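Local atomic coordinates of protein, Family 18 Chitinase (Crocus vernus, PDB entry 3SIM), a protein that probably hydrolyses the beta-1,4 linkages of chitin, as a TIM-barrel glycoside hydrolase of family 18. Residues Gly8-Ser13 against Val252-Thr257; Val15-Val20 against Asp64-Ile69; Gly83-Gly88 against Asp125-Gln130. All blocks are in the same frame, centred on the assembly; numbering follows the deposited sequence.

Contact 1. Residues Gly8-Ser13 against Val252-Thr257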
loop_
_atom_site.group_PDB
_atom_site.type_symbol
_atom_site.label_atom_id
_atom_site.label_comp_id
_atom_site.label_asym_id
_atom_site.label_seq_id
_atom_site.Cartn_x
_atom_site.Cartn_y
_atom_site.Cartn_z
ATOM N N GLY A 8 0.162 7.932 -7.621
ATOM C CA GLY A 8 0.847 9.144 -7.273
ATOM C C GLY A 8 2.355 9.224 -6.985
ATOM O O GLY A 8 2.788 10.237 -6.605
ATOM N N TYR A 9 3.074 8.121 -7.149
ATOM C CA TYR A 9 4.503 8.006 -7.060
ATOM C C TYR A 9 5.007 6.931 -8.061
ATOM O O TYR A 9 4.399 5.930 -8.194
ATOM C CB TYR A 9 4.907 7.671 -5.636
ATOM C CG TYR A 9 6.369 7.857 -5.325
ATOM C CD1 TYR A 9 6.849 9.040 -4.872
ATOM C CD2 TYR A 9 7.240 6.847 -5.505
ATOM C CE1 TYR A 9 8.133 9.202 -4.620
ATOM C CE2 TYR A 9 8.523 6.980 -5.240
ATOM C CZ TYR A 9 8.982 8.154 -4.805
ATOM O OH TYR A 9 10.273 8.247 -4.550
ATOM N N PRO A 10 6.113 7.168 -8.751
ATOM C CA PRO A 10 6.972 8.337 -8.654
ATOM C C PRO A 10 6.265 9.647 -9.078
ATOM O O PRO A 10 5.283 9.608 -9.722
ATOM C CB PRO A 10 8.093 8.028 -9.650
ATOM C CG PRO A 10 8.017 6.622 -9.947
ATOM C CD PRO A 10 6.718 6.121 -9.589
ATOM N N LEU A 11 6.813 10.768 -8.659
ATOM C CA LEU A 11 6.279 12.128 -8.888
ATOM C C LEU A 11 6.248 12.595 -10.344
ATOM O O LEU A 11 6.978 12.111 -11.143
ATOM C CB LEU A 11 7.021 13.180 -8.058
ATOM C CG LEU A 11 7.193 13.066 -6.553
ATOM C CD1 LEU A 11 7.938 14.232 -6.048
ATOM C CD2 LEU A 11 5.884 12.934 -5.799
ATOM N N PHE A 12 5.355 13.498 -10.670
ATOM C CA PHE A 12 5.290 14.127 -11.982
ATOM C C PHE A 12 4.987 13.213 -13.207
ATOM O O PHE A 12 5.345 13.549 -14.285
ATOM C CB PHE A 12 6.486 15.063 -12.300
ATOM C CG PHE A 12 7.127 15.709 -11.113
ATOM C CD1 PHE A 12 6.448 16.563 -10.301
ATOM C CD2 PHE A 12 8.417 15.435 -10.800
ATOM C CE1 PHE A 12 7.057 17.115 -9.240
ATOM C CE2 PHE A 12 9.006 15.997 -9.732
ATOM C CZ PHE A 12 8.334 16.819 -8.951
ATOM N N SER A 13 4.337 12.079 -13.008
ATOM C CA SER A 13 3.867 11.247 -14.110
ATOM C C SER A 13 2.748 11.849 -14.974
ATOM O O SER A 13 2.595 11.524 -16.106
ATOM C CB SER A 13 3.444 9.873 -13.618
ATOM O OG SER A 13 2.146 9.858 -13.193
ATOM N N VAL A 252 -0.492 -3.809 -7.318
ATOM C CA VAL A 252 0.415 -3.289 -8.304
ATOM C C VAL A 252 1.114 -1.921 -7.917
ATOM O O VAL A 252 0.463 -1.021 -7.480
ATOM C CB VAL A 252 -0.302 -3.183 -9.657
ATOM C CG1 VAL A 252 0.588 -2.577 -10.705
ATOM C CG2 VAL A 252 -0.895 -4.484 -10.110
ATOM N N TRP A 253 2.428 -1.832 -8.076
ATOM C CA TRP A 253 3.265 -0.653 -7.906
ATOM C C TRP A 253 3.872 -0.249 -9.297
ATOM O O TRP A 253 4.720 -0.883 -9.777
ATOM C CB TRP A 253 4.365 -0.947 -6.858
ATOM C CG TRP A 253 4.015 -0.842 -5.397
ATOM C CD1 TRP A 253 4.126 0.252 -4.621
ATOM C CD2 TRP A 253 3.538 -1.875 -4.539
ATOM N NE1 TRP A 253 3.711 -0.008 -3.372
ATOM C CE2 TRP A 253 3.359 -1.318 -3.282
ATOM C CE3 TRP A 253 3.235 -3.216 -4.717
ATOM C CZ2 TRP A 253 2.897 -2.049 -2.215
ATOM C CZ3 TRP A 253 2.764 -3.928 -3.653
ATOM C CH2 TRP A 253 2.611 -3.345 -2.420
ATOM N N THR A 254 3.375 0.764 -9.967
ATOM C CA THR A 254 2.347 1.683 -9.566
ATOM C C THR A 254 1.670 2.167 -10.869
ATOM O O THR A 254 2.177 1.907 -11.931
ATOM C CB THR A 254 2.939 2.974 -8.862
ATOM O OG1 THR A 254 3.635 3.753 -9.807
ATOM C CG2 THR A 254 3.817 2.663 -7.633
ATOM N N ALA A 255 0.568 2.900 -10.778
ATOM C CA ALA A 255 -0.077 3.422 -11.993
ATOM C C ALA A 255 0.905 4.374 -12.767
ATOM O O ALA A 255 0.929 4.446 -13.947
ATOM C CB ALA A 255 -1.349 4.111 -11.658
ATOM N N ASP A 256 1.712 5.062 -12.001
ATOM C CA ASP A 256 2.626 6.022 -12.507
ATOM C C ASP A 256 3.696 5.399 -13.430
ATOM O O ASP A 256 3.956 5.926 -14.440
ATOM C CB ASP A 256 3.196 6.829 -11.360
ATOM C CG ASP A 256 2.107 7.490 -10.529
ATOM O OD1 ASP A 256 1.508 6.861 -9.699
ATOM O OD2 ASP A 256 1.817 8.594 -10.796
ATOM N N THR A 257 4.274 4.303 -13.005
ATOM C CA THR A 257 5.140 3.469 -13.828
ATOM C C THR A 257 4.472 2.769 -14.994
ATOM O O THR A 257 5.035 2.655 -15.996
ATOM C CB THR A 257 6.137 2.562 -13.039
ATOM O OG1 THR A 257 5.460 1.537 -12.342
ATOM C CG2 THR A 257 6.967 3.405 -12.114
HETATM O O HOH W 1 3.163 11.229 -10.335
#
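The Asp256 carboxylate and the Thr254 hydroxyl tie the loop Gly8-Ser13 to the start of the short helix 255-258. In this TIM barrel Gly8-Ser13 follows strand 2-7, and Val252-Thr257 runs from the end of the neighbouring parallel strand 250-253 into the helix, joining the first and last barrel strands where their loops begin. Thr254 OG1 donates to Tyr9 O over 2.8 Å, in the plane of that carbonyl. The same oxygen N-caps the helix, accepting weak bonds from the backbone N of Asp256 and Thr257, which leaves the hydroxyl proton for Tyr9. Ser13 OG donates a hydrogen bond to Asp256 OD2 at 2.7 Å, on the anti side, and in turn accepts from Val15 N. With chi1 at -56°, Asp256 has CG anti to its own carbonyl carbon, and the carboxylate reaches into the curl of the loop. There its other oxygen, OD1, takes two bent, weak bonds, from Gly8 N at 2.7 Å and from Tyr9 N at 3.2 Å. Water 1 completes the network, donating to Asp256 OD2 and Pro10 O while accepting from Ser13 N, so each carboxylate oxygen has two donors. Further out, past the cis peptide between Tyr9 and Pro10, the proline ring crosses Thr257 at about a right angle. Thr257 OG1 bonds to Thr221 OG1, while its methyl CG2 lies 3.7 Å from Pro10 CD.

Contact 2. Residues Val15-Val20 against Asp64-Ile69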
loop_
_atom_site.group_PDB
_atom_site.type_symbol
_atom_site.label_atom_id
_atom_site.label_comp_id
_atom_site.label_asym_id
_atom_site.label_seq_id
_atom_site.Cartn_x
_atom_site.Cartn_y
_atom_site.Cartn_z
ATOM N N VAL A 15 -0.359 10.884 -14.403
ATOM C CA VAL A 15 -1.415 9.885 -14.458
ATOM C C VAL A 15 -2.639 10.202 -13.583
ATOM O O VAL A 15 -2.544 10.417 -12.461
ATOM C CB VAL A 15 -0.867 8.439 -14.220
ATOM C CG1 VAL A 15 -2.017 7.389 -14.171
ATOM C CG2 VAL A 15 0.132 8.107 -15.233
ATOM N N LYS A 16 -3.789 10.206 -14.201
ATOM C CA LYS A 16 -5.076 10.374 -13.561
ATOM C C LYS A 16 -5.768 9.090 -13.220
ATOM O O LYS A 16 -5.505 8.148 -13.832
ATOM C CB LYS A 16 -5.970 11.144 -14.477
ATOM C CG LYS A 16 -5.754 12.546 -14.364
ATOM C CD LYS A 16 -5.366 13.050 -15.591
ATOM C CE LYS A 16 -6.572 13.463 -16.291
ATOM N NZ LYS A 16 -6.247 14.408 -17.327
ATOM N N PHE A 17 -6.722 9.110 -12.309
ATOM C CA PHE A 17 -7.460 7.918 -11.921
ATOM C C PHE A 17 -8.154 7.329 -13.182
ATOM O O PHE A 17 -8.145 6.134 -13.444
ATOM C CB PHE A 17 -8.553 8.229 -10.877
ATOM C CG PHE A 17 -8.074 8.701 -9.506
ATOM C CD1 PHE A 17 -7.459 7.866 -8.602
ATOM C CD2 PHE A 17 -8.388 9.974 -9.074
ATOM C CE1 PHE A 17 -7.128 8.337 -7.351
ATOM C CE2 PHE A 17 -8.038 10.411 -7.851
ATOM C CZ PHE A 17 -7.407 9.599 -6.989
ATOM N N SER A 18 -8.702 8.236 -13.973
ATOM C CA SER A 18 -9.411 7.932 -15.196
ATOM C C SER A 18 -8.529 7.374 -16.313
ATOM O O SER A 18 -9.023 6.874 -17.251
ATOM C CB SER A 18 -10.286 9.077 -15.679
ATOM O OG SER A 18 -9.547 10.137 -16.150
ATOM N N ASP A 19 -7.232 7.535 -16.205
ATOM C CA ASP A 19 -6.327 6.878 -17.090
ATOM C C ASP A 19 -6.230 5.337 -16.891
ATOM O O ASP A 19 -5.812 4.640 -17.749
ATOM C CB ASP A 19 -4.951 7.513 -17.093
ATOM C CG ASP A 19 -4.934 8.937 -17.606
ATOM O OD1 ASP A 19 -5.754 9.368 -18.378
ATOM O OD2 ASP A 19 -4.069 9.609 -17.195
ATOM N N VAL A 20 -6.534 4.861 -15.704
ATOM C CA VAL A 20 -6.362 3.475 -15.353
ATOM C C VAL A 20 -7.580 2.599 -15.667
ATOM O O VAL A 20 -8.611 2.823 -15.189
ATOM C CB VAL A 20 -5.907 3.322 -13.882
ATOM C CG1 VAL A 20 -5.776 1.883 -13.514
ATOM C CG2 VAL A 20 -4.641 4.059 -13.640
ATOM N N ASP A 64 -12.403 16.248 -5.752
ATOM C CA ASP A 64 -13.328 16.140 -6.872
ATOM C C ASP A 64 -13.095 14.947 -7.852
ATOM O O ASP A 64 -14.007 14.338 -8.279
ATOM C CB ASP A 64 -13.409 17.451 -7.650
ATOM C CG ASP A 64 -13.869 18.656 -6.807
ATOM O OD1 ASP A 64 -14.586 18.559 -5.822
ATOM O OD2 ASP A 64 -13.489 19.715 -7.212
ATOM N N GLN A 65 -11.843 14.684 -8.168
ATOM C CA GLN A 65 -11.499 13.521 -8.981
ATOM C C GLN A 65 -11.893 12.167 -8.293
ATOM O O GLN A 65 -12.381 11.258 -8.917
ATOM C CB GLN A 65 -10.055 13.523 -9.445
ATOM C CG GLN A 65 -9.698 14.679 -10.328
ATOM C CD GLN A 65 -9.377 15.955 -9.592
ATOM O OE1 GLN A 65 -9.279 16.022 -8.411
ATOM N NE2 GLN A 65 -9.256 16.970 -10.325
ATOM N N ILE A 66 -11.677 12.109 -6.988
ATOM C CA ILE A 66 -12.009 10.968 -6.157
ATOM C C ILE A 66 -13.526 10.695 -6.136
ATOM O O ILE A 66 -13.960 9.594 -6.343
ATOM C CB ILE A 66 -11.409 11.079 -4.744
ATOM C CG1 ILE A 66 -9.876 11.062 -4.783
ATOM C CG2 ILE A 66 -11.926 10.003 -3.875
ATOM C CD1 ILE A 66 -9.222 11.496 -3.575
ATOM N N SER A 67 -14.284 11.758 -5.988
ATOM C CA SER A 67 -15.730 11.713 -6.046
ATOM C C SER A 67 -16.234 11.269 -7.380
ATOM O O SER A 67 -17.071 10.458 -7.431
ATOM C CB SER A 67 -16.329 13.084 -5.800
ATOM O OG SER A 67 -16.442 13.332 -4.473
ATOM N N ALA A 68 -15.687 11.830 -8.441
ATOM C CA ALA A 68 -16.043 11.436 -9.789
ATOM C C ALA A 68 -15.725 9.978 -10.158
ATOM O O ALA A 68 -16.513 9.330 -10.746
ATOM C CB ALA A 68 -15.457 12.348 -10.763
ATOM N N ILE A 69 -14.550 9.498 -9.814
ATOM C CA ILE A 69 -14.198 8.135 -10.106
ATOM C C ILE A 69 -15.085 7.125 -9.348
ATOM O O ILE A 69 -15.506 6.187 -9.870
ATOM C CB ILE A 69 -12.651 7.850 -9.936
ATOM C CG1 ILE A 69 -12.240 6.614 -10.724
ATOM C CG2 ILE A 69 -12.322 7.721 -8.524
ATOM C CD1 ILE A 69 -12.275 6.786 -12.102
#
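Phe17 is the residue of Val15-Val20 that reaches into helix 63-72, and it sits at the start of a short 3-10 turn. Lys16 N donates to Asp19 OD2 at 3.1 Å, approaching from above the carboxylate plane, and Asp19 N returns a bond to Lys16 O, closing the turn 17-19. Phe17 has its side chain directed at the helix. CG stands anti to the carbonyl carbon (chi1 -66°), which turns the ring toward the helix, where Gln65 and Ile66 meet its outer part. Gln65 CB meets the ring at its edge, 3.9 Å from CD2; beyond it the chain bends at chi2 and leads away, its OE1 accepting from Gly62 N. Ile66 CG1 comes in obliquely at the far end of the ring, 3.6 Å from CZ. In TIM-barrel terms, the loop following strand 2-7 is packed here against the outer helix between strands 28-37 and 76-83, and Phe31 of strand 28-37 makes an edge-to-face contact with the Phe17 ring. At the root of the side chain, Phe17 CB rests 4.0 Å from Ile69 CG1, which lies anti to the backbone N of Ile69. Next along, Ser18 adds a light touch through its backbone, with N 4.3 Å from Ile69 CD1.

Contact 3. Residues Gly83-Gly88 against Asp125-Gln130; sequences GGASVG and DYEHFQ
Gly83, Gly84 and Ala85 lie along the backbone of Asp125-His128, and these three small residues lose the most surface to the contact. Gly83 ends strand 76-83 and pairs in parallel with Asp125, the last residue of strand 121-125. Its CA sits over one face of the Tyr126 ring, 4.1 Å from the ring centroid and 15° off the normal: a CH-pi contact, displaced slightly toward the rim. The ring is also held at its far end, where Tyr126 OH bonds to Asp38 OD1, and Phe94 packs against it edge-to-face.

Gly84 supplies the direct hydrogen bond between the segments. Its N donates to Asp125 O at 2.9 Å, coming from above the carbonyl plane, 48° out of it. Its carbonyl continues the pairing through solvent, since water 2 donates to Gly84 O at 2.8 Å and accepts from Glu127 N, bridging the backbones where they begin to part. Gly84 CA also borders the Asp125 carboxylate, with OD1 3.6 Å away. Asp125 carries CG anti to its backbone N (chi1 -174°), which brings the carboxylate alongside that of Glu127; Asp125 OD2 and Glu127 OE2 are 2.6 Å apart.

Ala85 makes the looser contacts: its CB lies 4.0 Å from OE1 of the Glu127 side chain, which is extended beyond CG, while its carbonyl O approaches the His128 ring obliquely, 3.9 Å from CD2.

Asp125-Tyr126-Glu127 closes a DxxDxDxE sequence, the signature of family 18 chitinases, whose glutamate acts as the general acid in relatives. Gly83 and Gly84 end an SxGG sequence, the family's other hallmark, on the adjacent strand, so the arrangement is consistent with the catalytic centre at the C-terminal ends of the barrel strands.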
loop_
_atom_site.group_PDB
_atom_site.type_symbol
_atom_site.label_atom_id
_atom_site.label_comp_id
_atom_site.label_asym_id
_atom_site.label_seq_id
_atom_site.Cartn_x
_atom_site.Cartn_y
_atom_site.Cartn_z
ATOM N N GLY A 83 4.161 6.930 4.755
ATOM C CA GLY A 83 5.585 6.767 4.676
ATOM C C GLY A 83 6.190 6.733 3.312
ATOM O O GLY A 83 6.402 7.736 2.710
ATOM N N GLY A 84 6.467 5.566 2.822
ATOM C CA GLY A 84 7.233 5.414 1.605
ATOM C C GLY A 84 8.737 5.471 1.842
ATOM O O GLY A 84 9.112 5.773 2.902
ATOM N N ALA A 85 9.560 5.182 0.841
ATOM C CA ALA A 85 11.002 5.192 0.956
ATOM C C ALA A 85 11.709 6.512 1.204
ATOM O O ALA A 85 12.548 6.556 2.014
ATOM C CB ALA A 85 11.664 4.497 -0.199
ATOM N N SER A 86 11.346 7.535 0.465
ATOM C CA SER A 86 12.029 8.807 0.404
ATOM C C SER A 86 11.081 9.979 0.292
ATOM O O SER A 86 10.047 9.894 -0.262
ATOM C CB SER A 86 12.933 8.865 -0.805
ATOM O OG SER A 86 14.201 8.331 -0.569
ATOM N N VAL A 87 11.530 11.091 0.788
ATOM C CA VAL A 87 10.911 12.347 0.595
ATOM C C VAL A 87 11.999 13.359 0.091
ATOM O O VAL A 87 12.965 13.662 0.738
ATOM C CB VAL A 87 10.182 12.618 1.934
ATOM C CG1 VAL A 87 10.829 13.555 2.767
ATOM C CG2 VAL A 87 8.773 12.826 1.772
ATOM N N GLY A 88 11.798 13.863 -1.098
ATOM C CA GLY A 88 12.860 14.548 -1.777
ATOM C C GLY A 88 13.982 13.574 -1.929
ATOM O O GLY A 88 13.786 12.527 -2.452
ATOM N N ASP A 125 3.221 1.906 4.971
ATOM C CA ASP A 125 4.433 1.685 4.178
ATOM C C ASP A 125 5.737 2.383 4.684
ATOM O O ASP A 125 6.464 2.909 3.923
ATOM C CB ASP A 125 4.201 1.889 2.669
ATOM C CG ASP A 125 5.484 1.498 1.775
ATOM O OD1 ASP A 125 5.781 2.250 0.904
ATOM O OD2 ASP A 125 6.140 0.526 2.038
ATOM N N TYR A 126 5.965 2.417 5.984
ATOM C CA TYR A 126 7.258 2.777 6.498
ATOM C C TYR A 126 8.301 1.660 6.196
ATOM O O TYR A 126 8.013 0.513 6.312
ATOM C CB TYR A 126 7.211 3.124 7.949
ATOM C CG TYR A 126 6.567 4.401 8.283
ATOM C CD1 TYR A 126 7.271 5.590 8.237
ATOM C CD2 TYR A 126 5.249 4.441 8.693
ATOM C CE1 TYR A 126 6.671 6.766 8.541
ATOM C CE2 TYR A 126 4.657 5.593 9.022
ATOM C CZ TYR A 126 5.352 6.771 8.945
ATOM O OH TYR A 126 4.724 7.903 9.263
ATOM N N GLU A 127 9.473 2.049 5.744
ATOM C CA GLU A 127 10.533 1.144 5.338
ATOM C C GLU A 127 11.942 1.270 6.058
ATOM O O GLU A 127 12.860 0.557 5.773
ATOM C CB GLU A 127 10.627 1.108 3.803
ATOM C CG GLU A 127 9.295 0.814 3.052
ATOM C CD GLU A 127 9.416 0.668 1.530
ATOM O OE1 GLU A 127 10.457 0.872 0.979
ATOM O OE2 GLU A 127 8.459 0.343 0.881
ATOM N N HIS A 128 12.067 2.263 6.923
ATOM C CA HIS A 128 13.285 2.512 7.645
ATOM C C HIS A 128 13.023 2.791 9.106
ATOM O O HIS A 128 12.182 3.542 9.445
ATOM C CB HIS A 128 14.137 3.595 6.965
ATOM C CG HIS A 128 14.328 3.377 5.505
ATOM N ND1 HIS A 128 15.390 2.695 4.997
ATOM C CD2 HIS A 128 13.579 3.737 4.449
ATOM C CE1 HIS A 128 15.287 2.634 3.696
ATOM N NE2 HIS A 128 14.194 3.251 3.337
ATOM N N PHE A 129 13.748 2.071 9.934
ATOM C CA PHE A 129 13.543 2.013 11.364
ATOM C C PHE A 129 14.799 2.300 12.258
ATOM O O PHE A 129 14.818 1.967 13.380
ATOM C CB PHE A 129 12.789 0.735 11.772
ATOM C CG PHE A 129 11.520 0.449 10.983
ATOM C CD1 PHE A 129 10.302 0.847 11.443
ATOM C CD2 PHE A 129 11.546 -0.215 9.813
ATOM C CE1 PHE A 129 9.137 0.576 10.741
ATOM C CE2 PHE A 129 10.391 -0.461 9.106
ATOM C CZ PHE A 129 9.205 -0.100 9.585
ATOM N N GLN A 130 15.808 2.934 11.704
ATOM C CA GLN A 130 17.074 3.192 12.356
ATOM C C GLN A 130 17.012 4.155 13.547
ATOM O O GLN A 130 17.893 4.202 14.305
ATOM C CB GLN A 130 18.121 3.656 11.358
ATOM C CG GLN A 130 18.758 2.625 10.545
ATOM C CD GLN A 130 19.584 3.231 9.434
ATOM O OE1 GLN A 130 20.757 3.372 9.573
ATOM N NE2 GLN A 130 18.976 3.535 8.343
HETATM O O HOH W 2 10.056 4.760 5.281
#

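In the fold
Contacts 1 and 3 both lie at the C-terminal ends of barrel strands, their centres 16 Å apart and their nearest atoms about 5 Å apart. That approach is from Tyr9 OH to Ser86 O; Trp253 NE1 stays 5.3 Å from Asp125 OD1, without contact. Trp253 precedes a cis peptide bond, stacks on Tyr6 and, as in other family 18 enzymes, probably helps form the floor of the sugar-binding cleft beside Asp125 and Glu127. Contact 2 lies farther out, its centre 26 Å from that of contact 3 and 14 Å from that of contact 1. The loop leaving strand 2-7 serves both contacts 1 and 2, which meet directly where Ala255 CB packs 3.8 Å from Val20 CG2.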